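MarR family transcriptional regulator (Staphylococcus epidermidis, PDB 5HLI) is a transcription factor that probably binds DNA as a dimer and appears to sense oxidation through disulfide formation. Local coordinates at residues E131-Y134 / V135-L139. The protein carries 1 engineered substitution. Residues are numbered along the deposited sequence; the frame is centred on the assembly and turned at random.
Sequences ETKY and VFEEL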
# COMPACT_ATOMS: atom_id res chain seq x y z
N GLU A 131 -4.90 7.31 16.87
CA GLU A 131 -4.94 8.28 15.78
C GLU A 131 -4.48 7.65 14.47
O GLU A 131 -5.10 7.86 13.42
CB GLU A 131 -4.09 9.51 16.13
CG GLU A 131 -3.54 10.26 14.92
CD GLU A 131 -3.11 11.67 15.25
OE1 GLU A 131 -3.54 12.59 14.52
OE2 GLU A 131 -2.35 11.85 16.22
N THR A 132 -3.38 6.89 14.51
CA THR A 132 -2.92 6.20 13.31
C THR A 132 -3.95 5.17 12.85
O THR A 132 -4.26 5.08 11.66
CB THR A 132 -1.57 5.53 13.58
OG1 THR A 132 -0.65 6.50 14.10
CG2 THR A 132 -1.01 4.94 12.29
N LYS A 133 -4.48 4.39 13.79
CA LYS A 133 -5.56 3.46 13.47
C LYS A 133 -6.75 4.20 12.86
O LYS A 133 -7.34 3.74 11.88
CB LYS A 133 -5.99 2.70 14.72
CG LYS A 133 -7.19 1.79 14.53
CD LYS A 133 -7.87 1.51 15.86
CE LYS A 133 -9.02 0.52 15.70
NZ LYS A 133 -8.54 -0.81 15.26
N TYR A 134 -7.11 5.36 13.43
CA TYR A 134 -8.28 6.09 12.96
C TYR A 134 -8.08 6.60 11.53
O TYR A 134 -9.01 6.56 10.72
CB TYR A 134 -8.58 7.26 13.90
CG TYR A 134 -9.68 8.18 13.43
CD1 TYR A 134 -10.97 7.71 13.23
CD2 TYR A 134 -9.43 9.52 13.19
CE1 TYR A 134 -11.98 8.54 12.80
CE2 TYR A 134 -10.43 10.37 12.76
CZ TYR A 134 -11.70 9.88 12.57
OH TYR A 134 -12.70 10.72 12.14
N VAL A 135 -6.87 7.07 11.21
CA VAL A 135 -6.61 7.58 9.86
C VAL A 135 -6.72 6.46 8.84
O VAL A 135 -7.33 6.61 7.78
CB VAL A 135 -5.24 8.28 9.80
CG1 VAL A 135 -4.87 8.59 8.37
CG2 VAL A 135 -5.26 9.55 10.64
N PHE A 136 -6.12 5.30 9.14
CA PHE A 136 -6.14 4.20 8.19
C PHE A 136 -7.51 3.54 8.10
O PHE A 136 -7.85 2.97 7.06
CB PHE A 136 -5.06 3.17 8.55
CG PHE A 136 -3.68 3.57 8.13
CD1 PHE A 136 -3.36 3.67 6.79
CD2 PHE A 136 -2.70 3.86 9.07
CE1 PHE A 136 -2.09 4.05 6.39
CE2 PHE A 136 -1.43 4.23 8.68
CZ PHE A 136 -1.12 4.32 7.34
N GLU A 137 -8.30 3.60 9.18
CA GLU A 137 -9.67 3.09 9.11
C GLU A 137 -10.52 3.94 8.17
O GLU A 137 -11.32 3.40 7.40
CB GLU A 137 -10.30 3.05 10.50
CG GLU A 137 -9.82 1.91 11.39
CD GLU A 137 -10.61 1.82 12.68
OE1 GLU A 137 -11.52 0.97 12.76
OE2 GLU A 137 -10.34 2.61 13.60
N GLU A 138 -10.36 5.26 8.22
CA GLU A 138 -11.14 6.13 7.36
C GLU A 138 -10.65 6.10 5.92
O GLU A 138 -11.45 6.25 4.99
CB GLU A 138 -11.13 7.56 7.89
CG GLU A 138 -11.72 7.69 9.29
CD GLU A 138 -13.23 7.57 9.30
OE1 GLU A 138 -13.77 6.93 10.22
OE2 GLU A 138 -13.88 8.12 8.38
N LEU A 139 -9.34 5.91 5.71
CA LEU A 139 -8.84 5.73 4.35
C LEU A 139 -9.38 4.45 3.72
O LEU A 139 -9.73 4.44 2.53
CB LEU A 139 -7.31 5.74 4.34
CG LEU A 139 -6.67 7.11 4.58
CD1 LEU A 139 -5.17 6.99 4.74
CD2 LEU A 139 -7.02 8.06 3.43
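K133 and E137 sit one helical turn apart, their backbones joined by the bond from E137 N to K133 O, 2.9 Å long. Three more i to i+4 bonds run alongside it: V135 N to E131 O, F136 N to T132 O at 3.1 Å (N-H...O 166°), and E138 N to Y134 O. The carbonyl oxygens of E131, T132, K133 and Y134 are thereby each satisfied by an amide four residues on. The lysine lies with its methylene chain against the carboxylate, CE 3.2 Å from E137 OE2, but K133 NZ stays 4.2 Å from E137 OE2, too far for a salt bridge. A bend at the last torsion (chi4 65°) turns the ammonium off the chain's line, and NZ donates a hydrogen bond to OE1 of Q14 of the second subunit. T132, beta-branched, divides its roles: its OG1 hydroxyl donates a hydrogen bond to E128 O, while CG2 meets the F136 ring at its edge, 3.7 Å from CE2. F136, large and apolar, is buried against V22 and S23 of helix 2-36 and S18 of the second subunit. On the more exposed side, which suits residues pairing apolar parts with polar ends, E138 CG lies over a Y134 ring face, 4.1 Å from its centroid, a CH-pi contact. The arrangement is that of an amphipathic C-terminal helix in the dimerisation region of a MarR-family regulator.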